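Local structure of esterase (Thermotoga maritima, 3DOH) at residues A[60-65]-A[69-74]; A[148-151]-A[156-159]; A[242-247]-A[278-283]; A[269-274]-A[357-362]; A[313-318]-A[325-330]. The protein is a thermostable esterase, probably a carboxylesterase, that joins an immunoglobulin-like domain to an alpha/beta-hydrolase domain. All blocks are in the same frame, centred on the assembly; numbering follows the deposited sequence.

Contact 1: A[60-65]-A[69-74]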
# COMPACT_ATOMS: atom_id res chain seq x y z
N LYS A 60 0.23 -24.14 2.71
CA LYS A 60 -0.55 -25.16 1.97
C LYS A 60 -0.89 -26.32 2.91
O LYS A 60 -0.10 -26.60 3.81
CB LYS A 60 0.21 -25.72 0.74
CG LYS A 60 1.28 -24.82 0.03
CD LYS A 60 0.72 -23.74 -0.95
CE LYS A 60 1.62 -23.55 -2.19
NZ LYS A 60 3.12 -23.81 -1.96
N VAL A 61 -2.04 -26.97 2.74
CA VAL A 61 -2.33 -28.28 3.38
C VAL A 61 -2.44 -29.41 2.34
O VAL A 61 -3.00 -29.20 1.27
CB VAL A 61 -3.65 -28.31 4.20
CG1 VAL A 61 -3.77 -29.63 4.96
CG2 VAL A 61 -3.70 -27.19 5.18
N TYR A 62 -1.91 -30.59 2.67
CA TYR A 62 -2.08 -31.80 1.82
C TYR A 62 -1.93 -33.14 2.58
O TYR A 62 -1.56 -33.18 3.76
CB TYR A 62 -1.16 -31.74 0.57
CG TYR A 62 0.33 -31.65 0.87
CD1 TYR A 62 0.97 -30.40 0.98
CD2 TYR A 62 1.09 -32.79 1.06
CE1 TYR A 62 2.32 -30.30 1.28
CE2 TYR A 62 2.44 -32.71 1.36
CZ TYR A 62 3.06 -31.46 1.46
OH TYR A 62 4.39 -31.40 1.77
N ALA A 63 -2.22 -34.25 1.91
CA ALA A 63 -2.08 -35.53 2.56
C ALA A 63 -1.19 -36.48 1.78
O ALA A 63 -1.16 -36.42 0.56
CB ALA A 63 -3.42 -36.15 2.78
N ASN A 64 -0.46 -37.33 2.49
CA ASN A 64 0.27 -38.46 1.90
C ASN A 64 0.20 -39.67 2.85
O ASN A 64 -0.46 -39.61 3.91
CB ASN A 64 1.72 -38.07 1.58
CG ASN A 64 2.54 -37.73 2.83
OD1 ASN A 64 3.33 -36.77 2.84
ND2 ASN A 64 2.39 -38.52 3.88
N ASN A 65 0.88 -40.75 2.47
CA ASN A 65 1.01 -41.92 3.34
C ASN A 65 2.44 -42.16 3.75
O ASN A 65 2.75 -43.12 4.45
CB ASN A 65 0.40 -43.17 2.69
CG ASN A 65 -0.95 -43.56 3.32
OD1 ASN A 65 -1.17 -43.48 4.56
ND2 ASN A 65 -1.87 -44.00 2.46
N LEU A 69 7.38 -34.73 3.54
CA LEU A 69 6.84 -33.60 2.82
C LEU A 69 6.27 -33.95 1.46
O LEU A 69 5.87 -33.06 0.75
CB LEU A 69 7.91 -32.50 2.70
CG LEU A 69 8.46 -31.86 3.98
CD1 LEU A 69 9.19 -30.59 3.61
CD2 LEU A 69 7.36 -31.57 5.00
N SER A 70 6.19 -35.22 1.09
CA SER A 70 5.90 -35.57 -0.32
C SER A 70 4.43 -35.35 -0.70
O SER A 70 3.53 -35.69 0.08
CB SER A 70 6.36 -36.99 -0.68
OG SER A 70 5.34 -37.96 -0.43
N PHE A 71 4.22 -34.79 -1.89
CA PHE A 71 2.88 -34.48 -2.38
C PHE A 71 2.75 -34.81 -3.86
O PHE A 71 3.47 -34.24 -4.67
CB PHE A 71 2.61 -32.99 -2.16
CG PHE A 71 1.45 -32.43 -2.96
CD1 PHE A 71 0.14 -32.93 -2.80
CD2 PHE A 71 1.66 -31.37 -3.85
CE1 PHE A 71 -0.94 -32.36 -3.54
CE2 PHE A 71 0.59 -30.79 -4.61
CZ PHE A 71 -0.71 -31.29 -4.45
N SER A 72 1.84 -35.71 -4.22
CA SER A 72 1.46 -35.86 -5.62
C SER A 72 0.04 -35.39 -5.87
O SER A 72 -0.86 -35.79 -5.14
CB SER A 72 1.57 -37.31 -6.09
OG SER A 72 1.22 -37.41 -7.48
N ILE A 73 -0.16 -34.58 -6.91
CA ILE A 73 -1.51 -34.20 -7.33
C ILE A 73 -2.44 -35.40 -7.43
O ILE A 73 -3.67 -35.25 -7.38
CB ILE A 73 -1.48 -33.46 -8.69
CG1 ILE A 73 -1.16 -34.44 -9.82
CG2 ILE A 73 -0.47 -32.33 -8.66
CD1 ILE A 73 -1.58 -33.95 -11.19
N PHE A 74 -1.87 -36.59 -7.58
CA PHE A 74 -2.59 -37.74 -8.08
C PHE A 74 -3.30 -38.42 -6.99
O PHE A 74 -4.47 -38.81 -7.15
CB PHE A 74 -1.67 -38.71 -8.81
CG PHE A 74 -1.30 -38.25 -10.18
CD1 PHE A 74 -2.25 -37.60 -10.98
CD2 PHE A 74 -0.01 -38.44 -10.66
CE1 PHE A 74 -1.92 -37.15 -12.25
CE2 PHE A 74 0.34 -38.01 -11.94
CZ PHE A 74 -0.62 -37.36 -12.74

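Contact 2: A[148-151]-A[156-159]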
# COMPACT_ATOMS: atom_id res chain seq x y z
N THR A 148 30.89 -39.45 19.74
CA THR A 148 31.84 -38.62 20.51
C THR A 148 33.19 -39.29 20.41
O THR A 148 33.24 -40.51 20.38
CB THR A 148 31.50 -38.59 21.98
OG1 THR A 148 30.08 -38.53 22.11
CG2 THR A 148 32.08 -37.39 22.61
N PHE A 149 34.26 -38.51 20.34
CA PHE A 149 35.57 -39.08 20.29
C PHE A 149 36.28 -38.57 21.50
O PHE A 149 36.11 -37.40 21.87
CB PHE A 149 36.25 -38.63 19.00
CG PHE A 149 37.76 -38.74 19.01
CD1 PHE A 149 38.37 -39.93 18.67
CD2 PHE A 149 38.55 -37.64 19.31
CE1 PHE A 149 39.76 -40.03 18.65
CE2 PHE A 149 39.93 -37.73 19.28
CZ PHE A 149 40.53 -38.93 18.96
N LYS A 150 37.05 -39.44 22.15
CA LYS A 150 37.91 -39.00 23.27
C LYS A 150 39.39 -39.03 22.84
O LYS A 150 39.96 -40.08 22.57
CB LYS A 150 37.63 -39.77 24.59
CG LYS A 150 37.30 -41.32 24.50
CD LYS A 150 37.46 -42.04 25.89
CE LYS A 150 36.72 -43.41 25.99
NZ LYS A 150 37.58 -44.62 25.72
N ASP A 151 39.97 -37.84 22.71
CA ASP A 151 41.34 -37.66 22.26
C ASP A 151 42.28 -38.22 23.34
O ASP A 151 42.36 -37.65 24.42
CB ASP A 151 41.57 -36.16 22.00
CG ASP A 151 43.00 -35.82 21.56
OD1 ASP A 151 43.96 -36.46 22.07
OD2 ASP A 151 43.17 -34.89 20.73
N VAL A 156 40.41 -33.89 26.06
CA VAL A 156 39.37 -33.23 25.28
C VAL A 156 38.40 -34.24 24.70
O VAL A 156 38.80 -35.20 24.04
CB VAL A 156 39.97 -32.39 24.14
CG1 VAL A 156 39.00 -31.30 23.73
CG2 VAL A 156 41.30 -31.79 24.57
N GLU A 157 37.12 -34.01 24.95
CA GLU A 157 36.06 -34.76 24.28
C GLU A 157 35.34 -33.97 23.15
O GLU A 157 34.91 -32.84 23.33
CB GLU A 157 35.06 -35.34 25.29
CG GLU A 157 34.44 -36.66 24.80
CD GLU A 157 34.18 -37.70 25.90
OE1 GLU A 157 33.46 -37.38 26.89
OE2 GLU A 157 34.70 -38.85 25.73
N ILE A 158 35.24 -34.58 21.98
CA ILE A 158 34.71 -33.88 20.83
C ILE A 158 33.52 -34.63 20.27
O ILE A 158 33.67 -35.71 19.71
CB ILE A 158 35.79 -33.64 19.71
CG1 ILE A 158 36.90 -32.66 20.17
CG2 ILE A 158 35.14 -33.17 18.41
CD1 ILE A 158 36.50 -31.23 20.28
N PRO A 159 32.33 -34.04 20.41
CA PRO A 159 31.17 -34.65 19.75
C PRO A 159 31.23 -34.38 18.23
O PRO A 159 31.70 -33.28 17.81
CB PRO A 159 29.97 -33.92 20.40
CG PRO A 159 30.54 -33.04 21.46
CD PRO A 159 31.96 -32.79 21.10

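Contact 3: A[242-247]-A[278-283]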
# COMPACT_ATOMS: atom_id res chain seq x y z
N LYS A 242 43.50 -27.59 20.52
CA LYS A 242 43.15 -28.98 20.82
C LYS A 242 41.97 -29.46 20.00
O LYS A 242 42.04 -30.56 19.43
CB LYS A 242 42.85 -29.20 22.30
CG LYS A 242 44.06 -29.45 23.15
CD LYS A 242 43.89 -28.78 24.51
CE LYS A 242 45.10 -28.95 25.42
NZ LYS A 242 46.41 -28.70 24.73
N PRO A 243 40.87 -28.67 19.96
CA PRO A 243 39.76 -29.14 19.16
C PRO A 243 40.12 -29.45 17.70
O PRO A 243 39.74 -30.49 17.22
CB PRO A 243 38.76 -28.00 19.28
CG PRO A 243 39.02 -27.40 20.60
CD PRO A 243 40.53 -27.41 20.65
N LEU A 244 40.87 -28.60 17.02
CA LEU A 244 41.28 -28.90 15.66
C LEU A 244 42.10 -30.15 15.67
O LEU A 244 41.86 -31.04 14.87
CB LEU A 244 42.12 -27.78 15.06
CG LEU A 244 42.14 -27.44 13.55
CD1 LEU A 244 43.49 -26.82 13.20
CD2 LEU A 244 41.88 -28.59 12.60
N LEU A 245 43.08 -30.23 16.57
CA LEU A 245 43.96 -31.40 16.60
C LEU A 245 43.17 -32.66 16.80
O LEU A 245 43.40 -33.67 16.16
CB LEU A 245 45.00 -31.28 17.70
CG LEU A 245 46.05 -30.25 17.33
CD1 LEU A 245 46.91 -29.97 18.56
CD2 LEU A 245 46.87 -30.72 16.15
N ALA A 246 42.20 -32.59 17.69
CA ALA A 246 41.36 -33.72 17.86
C ALA A 246 40.73 -34.07 16.48
O ALA A 246 40.93 -35.18 16.00
CB ALA A 246 40.36 -33.43 18.94
N VAL A 247 40.03 -33.12 15.82
CA VAL A 247 39.42 -33.36 14.47
C VAL A 247 40.32 -34.16 13.52
O VAL A 247 39.88 -35.08 12.83
CB VAL A 247 39.02 -32.02 13.80
CG1 VAL A 247 38.53 -32.24 12.36
CG2 VAL A 247 37.99 -31.30 14.62
N TRP A 278 41.81 -22.59 7.31
CA TRP A 278 43.14 -22.11 6.86
C TRP A 278 44.23 -22.80 7.66
O TRP A 278 45.26 -23.16 7.08
CB TRP A 278 43.30 -20.61 7.05
CG TRP A 278 42.66 -19.79 6.02
CD1 TRP A 278 41.61 -18.92 6.19
CD2 TRP A 278 43.03 -19.71 4.62
NE1 TRP A 278 41.31 -18.32 5.00
CE2 TRP A 278 42.15 -18.78 4.01
CE3 TRP A 278 44.01 -20.34 3.82
CZ2 TRP A 278 42.22 -18.46 2.65
CZ3 TRP A 278 44.07 -20.03 2.45
CH2 TRP A 278 43.19 -19.09 1.88
N THR A 279 44.00 -22.94 8.98
CA THR A 279 44.99 -23.49 9.90
C THR A 279 45.22 -24.97 9.59
O THR A 279 46.36 -25.40 9.45
CB THR A 279 44.59 -23.26 11.39
OG1 THR A 279 44.55 -21.84 11.68
CG2 THR A 279 45.57 -23.95 12.37
N ALA A 280 44.12 -25.72 9.48
CA ALA A 280 44.14 -27.14 9.10
C ALA A 280 44.96 -27.46 7.86
O ALA A 280 45.78 -28.38 7.87
CB ALA A 280 42.75 -27.65 8.91
N ILE A 281 44.73 -26.75 6.78
CA ILE A 281 45.43 -27.09 5.54
C ILE A 281 46.89 -26.67 5.60
O ILE A 281 47.73 -27.31 5.02
CB ILE A 281 44.74 -26.51 4.27
CG1 ILE A 281 44.61 -24.98 4.35
CG2 ILE A 281 43.40 -27.23 3.99
CD1 ILE A 281 44.25 -24.35 3.09
N MET A 282 47.18 -25.60 6.30
CA MET A 282 48.54 -25.10 6.40
C MET A 282 49.37 -26.00 7.33
O MET A 282 50.57 -26.22 7.11
CB MET A 282 48.52 -23.66 6.91
CG MET A 282 48.58 -22.59 5.83
SD MET A 282 48.27 -21.00 6.60
CE MET A 282 48.02 -19.95 5.17
N GLU A 283 48.73 -26.51 8.38
CA GLU A 283 49.43 -27.38 9.34
C GLU A 283 49.43 -28.86 8.95
O GLU A 283 50.16 -29.64 9.55
CB GLU A 283 48.87 -27.22 10.75
CG GLU A 283 49.00 -25.82 11.34
CD GLU A 283 50.42 -25.26 11.27
OE1 GLU A 283 51.41 -26.00 11.51
OE2 GLU A 283 50.56 -24.06 11.00

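Contact 4: A[269-274]-A[357-362]. With SO4 (sulfate ion), chain C.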
# COMPACT_ATOMS: atom_id res chain seq x y z
N GLY A 269 34.79 -24.40 6.28
CA GLY A 269 34.21 -23.90 7.50
C GLY A 269 34.10 -22.39 7.36
O GLY A 269 34.67 -21.80 6.45
N LEU A 270 33.35 -21.77 8.27
CA LEU A 270 33.08 -20.34 8.19
C LEU A 270 33.51 -19.63 9.46
O LEU A 270 33.31 -20.14 10.57
CB LEU A 270 31.59 -20.09 7.92
CG LEU A 270 30.61 -20.77 8.88
CD1 LEU A 270 30.54 -22.26 8.61
CD2 LEU A 270 31.00 -20.50 10.33
N SER A 271 34.10 -18.45 9.31
CA SER A 271 34.33 -17.57 10.45
C SER A 271 35.39 -18.21 11.37
O SER A 271 36.53 -18.36 10.94
CB SER A 271 33.01 -17.30 11.15
OG SER A 271 33.18 -16.32 12.14
N MET A 272 35.03 -18.64 12.58
CA MET A 272 35.97 -19.41 13.43
C MET A 272 36.37 -20.70 12.71
O MET A 272 37.52 -21.17 12.79
CB MET A 272 35.37 -19.68 14.82
CG MET A 272 36.26 -20.41 15.84
SD MET A 272 35.37 -21.10 17.28
CE MET A 272 34.51 -22.57 16.67
N GLY A 273 35.42 -21.25 11.97
CA GLY A 273 35.68 -22.43 11.13
C GLY A 273 36.48 -22.12 9.86
O GLY A 273 37.04 -23.04 9.23
N GLY A 274 36.48 -20.84 9.48
CA GLY A 274 37.26 -20.36 8.34
C GLY A 274 38.72 -20.26 8.70
O GLY A 274 39.58 -20.76 7.99
N ASP A 357 22.84 -10.51 7.12
CA ASP A 357 23.93 -9.88 7.85
C ASP A 357 25.24 -10.05 7.01
O ASP A 357 25.52 -11.17 6.57
CB ASP A 357 24.04 -10.58 9.21
CG ASP A 357 25.13 -9.98 10.11
OD1 ASP A 357 26.35 -9.99 9.72
OD2 ASP A 357 24.75 -9.49 11.22
N PRO A 358 26.03 -8.96 6.76
CA PRO A 358 27.19 -9.22 5.87
C PRO A 358 28.24 -10.19 6.43
O PRO A 358 29.09 -10.62 5.71
CB PRO A 358 27.78 -7.81 5.55
CG PRO A 358 27.16 -6.89 6.44
CD PRO A 358 25.97 -7.54 7.17
N HIS A 359 28.19 -10.53 7.70
CA HIS A 359 29.13 -11.52 8.20
C HIS A 359 28.79 -12.94 7.68
O HIS A 359 29.71 -13.74 7.40
CB HIS A 359 29.26 -11.47 9.72
CG HIS A 359 30.19 -12.49 10.28
ND1 HIS A 359 31.44 -12.73 9.74
CD2 HIS A 359 30.07 -13.35 11.32
CE1 HIS A 359 32.04 -13.69 10.41
NE2 HIS A 359 31.23 -14.08 11.38
N GLY A 360 27.50 -13.23 7.51
CA GLY A 360 27.05 -14.54 7.03
C GLY A 360 27.36 -14.92 5.60
O GLY A 360 26.53 -15.54 4.93
N SER A 361 28.54 -14.61 5.10
CA SER A 361 28.83 -14.87 3.70
C SER A 361 28.81 -16.35 3.36
O SER A 361 28.94 -16.73 2.19
CB SER A 361 30.14 -14.22 3.26
OG SER A 361 31.18 -14.45 4.19
N TRP A 362 28.65 -17.19 4.38
CA TRP A 362 28.59 -18.63 4.13
C TRP A 362 27.26 -19.00 3.45
O TRP A 362 27.15 -20.01 2.74
CB TRP A 362 28.78 -19.40 5.43
CG TRP A 362 27.90 -18.94 6.57
CD1 TRP A 362 26.60 -19.35 6.83
CD2 TRP A 362 28.25 -18.02 7.63
NE1 TRP A 362 26.13 -18.72 7.98
CE2 TRP A 362 27.11 -17.91 8.49
CE3 TRP A 362 29.40 -17.29 7.94
CZ2 TRP A 362 27.11 -17.09 9.63
CZ3 TRP A 362 29.39 -16.47 9.09
CH2 TRP A 362 28.25 -16.39 9.93
S SO4 C . 30.71 -17.02 14.08
O1 SO4 C . 30.33 -16.40 15.35
O2 SO4 C . 29.65 -18.02 13.76
O3 SO4 C . 32.07 -17.59 14.23
O4 SO4 C . 30.78 -16.02 13.04

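Contact 5: A[313-318]-A[325-330]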
# COMPACT_ATOMS: atom_id res chain seq x y z
N VAL A 313 38.37 -19.19 -1.79
CA VAL A 313 38.07 -18.31 -0.67
C VAL A 313 36.80 -17.46 -0.92
O VAL A 313 36.54 -17.04 -2.05
CB VAL A 313 39.27 -17.38 -0.46
CG1 VAL A 313 39.10 -16.52 0.80
CG2 VAL A 313 40.55 -18.18 -0.38
N PHE A 314 36.02 -17.22 0.12
CA PHE A 314 34.81 -16.41 0.05
C PHE A 314 34.85 -15.46 1.27
O PHE A 314 35.28 -15.87 2.38
CB PHE A 314 33.54 -17.29 0.11
CG PHE A 314 33.32 -18.16 -1.10
CD1 PHE A 314 33.99 -19.38 -1.25
CD2 PHE A 314 32.44 -17.77 -2.12
CE1 PHE A 314 33.77 -20.20 -2.41
CE2 PHE A 314 32.23 -18.59 -3.28
CZ PHE A 314 32.89 -19.79 -3.42
N HIS A 315 34.39 -14.21 1.09
CA HIS A 315 34.34 -13.21 2.15
C HIS A 315 33.45 -12.08 1.62
O HIS A 315 33.33 -11.90 0.42
CB HIS A 315 35.74 -12.65 2.40
CG HIS A 315 36.01 -12.26 3.82
ND1 HIS A 315 35.21 -11.37 4.52
CD2 HIS A 315 37.01 -12.60 4.67
CE1 HIS A 315 35.70 -11.21 5.73
NE2 HIS A 315 36.80 -11.93 5.84
N ALA A 316 32.81 -11.31 2.49
CA ALA A 316 32.06 -10.16 2.01
C ALA A 316 32.87 -8.94 2.35
O ALA A 316 33.39 -8.83 3.48
CB ALA A 316 30.70 -10.07 2.64
N GLU A 317 32.95 -8.02 1.38
CA GLU A 317 33.69 -6.77 1.50
C GLU A 317 33.41 -5.99 2.79
O GLU A 317 34.34 -5.46 3.42
CB GLU A 317 33.36 -5.88 0.32
CG GLU A 317 34.24 -4.65 0.26
CD GLU A 317 33.71 -3.52 1.12
OE1 GLU A 317 32.54 -3.57 1.56
OE2 GLU A 317 34.46 -2.57 1.38
N ASP A 318 32.14 -5.92 3.15
CA ASP A 318 31.70 -5.20 4.34
C ASP A 318 31.42 -6.08 5.54
O ASP A 318 30.57 -5.72 6.34
CB ASP A 318 30.42 -4.39 4.04
CG ASP A 318 29.38 -5.20 3.31
OD1 ASP A 318 29.61 -6.38 2.97
OD2 ASP A 318 28.31 -4.65 3.05
N GLU A 325 40.01 -8.02 4.60
CA GLU A 325 41.45 -8.01 4.35
C GLU A 325 42.09 -9.35 4.77
O GLU A 325 43.06 -9.81 4.19
CB GLU A 325 42.10 -6.81 5.03
CG GLU A 325 43.62 -6.86 5.13
CD GLU A 325 44.32 -6.32 3.86
OE1 GLU A 325 43.82 -6.57 2.70
OE2 GLU A 325 45.37 -5.64 4.04
N ASN A 326 41.52 -9.98 5.79
CA ASN A 326 41.90 -11.30 6.20
C ASN A 326 41.93 -12.34 5.07
O ASN A 326 42.84 -13.16 5.01
CB ASN A 326 40.97 -11.73 7.30
CG ASN A 326 41.46 -11.34 8.67
OD1 ASN A 326 42.17 -12.11 9.29
ND2 ASN A 326 41.08 -10.18 9.15
N SER A 327 40.94 -12.33 4.18
CA SER A 327 40.96 -13.22 3.01
C SER A 327 41.86 -12.67 1.91
O SER A 327 42.66 -13.41 1.34
CB SER A 327 39.56 -13.43 2.44
OG SER A 327 38.87 -14.33 3.24
N ARG A 328 41.72 -11.38 1.62
CA ARG A 328 42.55 -10.73 0.59
C ARG A 328 44.03 -10.98 0.75
O ARG A 328 44.71 -11.23 -0.26
CB ARG A 328 42.33 -9.22 0.51
CG ARG A 328 41.02 -8.85 -0.04
CD ARG A 328 40.79 -7.47 0.25
NE ARG A 328 39.48 -7.03 -0.17
CZ ARG A 328 39.09 -5.76 -0.16
NH1 ARG A 328 39.94 -4.81 0.21
NH2 ARG A 328 37.85 -5.45 -0.52
N VAL A 329 44.52 -10.93 1.98
CA VAL A 329 45.94 -11.14 2.16
C VAL A 329 46.38 -12.56 1.79
O VAL A 329 47.36 -12.71 1.08
CB VAL A 329 46.49 -10.66 3.54
CG1 VAL A 329 45.92 -11.52 4.69
CG2 VAL A 329 48.00 -10.70 3.52
N LEU A 330 45.65 -13.60 2.23
CA LEU A 330 46.01 -14.96 1.85
C LEU A 330 45.91 -15.13 0.33
O LEU A 330 46.81 -15.67 -0.32
CB LEU A 330 45.14 -16.00 2.55
CG LEU A 330 45.26 -16.33 4.05
CD1 LEU A 330 46.63 -16.01 4.65
CD2 LEU A 330 44.18 -15.63 4.81

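Contact 1: A[60-65]-A[69-74]
Tyr62 stands up from its strand with CG between the backbone N and the carbonyl carbon (chi1 60°), and its ring meets Leu69, Ser70 and Phe71 of the loop. The polar part is a hydrogen bond donated by the Tyr62 hydroxyl: Leu69 O lies at the ring edge, near its plane. The modelled distance of 2.4 Å between Tyr62 OH and Leu69 O is very short, and its exact value is doubtful. The apolar part is a CH-pi contact, with Phe71 CB over one face of the phenol ring, 3.7 Å from its centroid. The Phe71 ring itself comes in at a slant, its plane 40° from that of Tyr62, and Phe71 CD1 lies 3.8 Å from Tyr62 CB. With an alanine here in place of Tyr62, Leu69 O would probably be left without its hydroxyl partner and Phe71 CB without the ring beneath it, setting the loop free to shift. Phe71 also packs on Pro320 of a second subunit. In this immunoglobulin-like domain segment 69-74 belongs to the loop between strands 53-64 and 80-85; the backbone of Tyr62 pairs with Val82 of strand 80-85, and Tyr62 and Phe71 both touch Asn76.

Contact 2: A[148-151]-A[156-159]
Phe149 and Ile158 form the hydrogen-bonded pair at the middle of this antiparallel hairpin, where a ladder of backbone bonds and a buried face hold the strands together. Phe149 N donates to Ile158 O at 2.9 Å, from well above the carbonyl plane, whereas the return bond from Ile158 N to Phe149 O, 3.0 Å long, is almost straight at 175°. Toward the turn, Asp151 N adds a third bond to Val156 O at 3.2 Å. Pro159, which has no N-H to give, faces Thr148 in a non-hydrogen-bonded pair, so no bond between these two strands is lost. The face that carries Phe149 and Ile158 is buried.

The other face, with Thr148, Lys150 and Glu157, is largely exposed, and its charges do not pair. The Thr148 side chain crosses that of Glu157 at about a right angle, its CG2 meeting Glu157 CG. Lys150 and Glu157 run side by side, but only the aliphatic root of the lysine reaches the acid: Lys150 CB is 3.3 Å from Glu157 OE2, while Lys150 NZ stays 6.4 Å from that oxygen.

The hairpin forms one margin of the eight-stranded sheet, with strand 144-150 outermost. Helix 242-257 covers the Phe149 and Ile158 face, and its Lys249 makes a salt bridge to Asp151 OD1.

Contact 3: A[242-247]-A[278-283]
Of segment 242-247, Leu244 alone makes the contact with segment 278-283, meeting Thr279 and Ala280. Its CB points toward the facing helix but touches neither of these residues, and CG continues the reach without arriving; the two methyl groups make the contact. CD1 goes to Thr279, where it lies 3.6 Å from Thr279 CG2 and 4.1 Å from Thr279 CB, and it also comes within 3.9 Å of the backbone at Ala280 N. CD2 takes the other branch and rests 3.9 Å from Ala280 CB. The forked end of the leucine is thus shared between two successive residues of the facing helix, and its chain crosses that of Thr279 obliquely.

The torsion of Thr279 (chi1 -63°) sorts its two branches. CG2 is placed anti to the backbone N and presents a methyl group to the leucine, while OG1 is turned to the carbonyl oxygens Phe238 O and Tyr275 O, which compete for its one proton, so the buried hydroxyl is satisfied away from Leu244. The backbones stay well apart, with Leu244 CA and Ala280 CA 7.4 Å from each other, and the touching surface is small and made mostly between apolar groups of the side chains.

Beyond the contact, Ala280 also touches Ile267 of strand 264-270, and Trp278 and Ile281 of the same helix spread over strands 290-294 and 311-316. Such neighbouring helices, laid side by side against one face of a largely parallel central sheet, are typical of the alpha/beta-hydrolase fold.

Contact 4: A[269-274]-A[357-362]
Sulfate oxygen O4 is held between Ser271 and His359. His359 NE2 donates to SO4 O4 at 2.6 Å with an N-H...O angle of 145°, the oxygen lying in the plane of the imidazole at its edge. Ser271 OG is also 2.6 Å from SO4 O4 and 2.7 Å from SO4 O3. Ser271 OG lies 3.1 Å from His359 NE2, again at the ring edge. Ala183 N gives the ion a further hydrogen bond. The sulfate probably came from the crystallisation liquor.

Gly269, Ser271 and Gly273 fit the GxSxG nucleophile elbow of alpha/beta-hydrolases, in which the serine sits at a sharp strand-to-helix turn with a positive phi (68°). With Asp319 OD2 bonded to His359 ND1, the arrangement is consistent with a Ser-His-Asp catalytic triad.

Beside this polar cluster, Leu270 CG lies over one face of the Trp362 indole while Gly360 CA covers the opposite face. Leu270 CB and Trp362 CE3 are 3.6 Å apart. The far rim of the indole, at CZ3, lies over a face of the His359 ring. Were Trp362 an alanine, a gap would probably open beside Leu270, and the imidazole would be less hindered from turning. On the backbone side, His359 N donates to Asp357 OD1 at 2.8 Å, closing an Asx turn.

Contact 5: A[313-318]-A[325-330]
Chi1 of Ser327 (-77°) sets OG opposite the carbonyl carbon and beside the backbone N, from where it reaches Val313 and His315 on the strand. Val313 answers with CG1, the branch anti to its backbone N, 3.3 Å from Ser327 OG. The hydroxyl also lies in the plane of the His315 ring, at the carbon edge marked by CD2, and not at either ring nitrogen. The imidazole has a partner within its own segment: His315 ND1 donates to Ala316 O at 3.3 Å, from above the carbonyl plane.

Farther along, chi1 of Glu317 (-172°) carries its CG to 3.8 Å from Arg328 NH2. Beyond it the chain bends at chi2, and the carboxylate does not close on the guanidinium: Glu317 OE2 remains 4.8 Å from Arg328 NH2, which forms its salt bridge with Glu345 of strand 341-346. Strand 311-316, helix 325-336 and strand 341-346 make a beta-alpha-beta unit, and the axes of segments 313-316 and 325-330 approach to 8.4 Å. Strand and helix meet mainly through a small side chain against carbon atoms, while Glu317 probably adds a weaker electrostatic pull on an arginine already paired.

In the fold
Contact 1 stands apart in the immunoglobulin-like domain, its centre 36 Å or more from the others, and partly faces a second subunit. The remaining four cluster round the sheet of the hydrolase domain. Contact 3 is wholly buried and apolar; contact 2, at the sheet margin, has a backbone ladder with one buried face and one exposed. These two meet where Ile158 packs on Ala246. Contacts 3 and 4 share helix 272-283, and contact 3 touches contact 5 through Trp278 against Val313 and Leu330. Contact 5 is nested in the chain loop closed by contact 4, with centres 11 Å apart, yet contact 4 combines polar groups round a sulfate with a leucine-tryptophan contact, whereas contact 5 is mainly van der Waals packing.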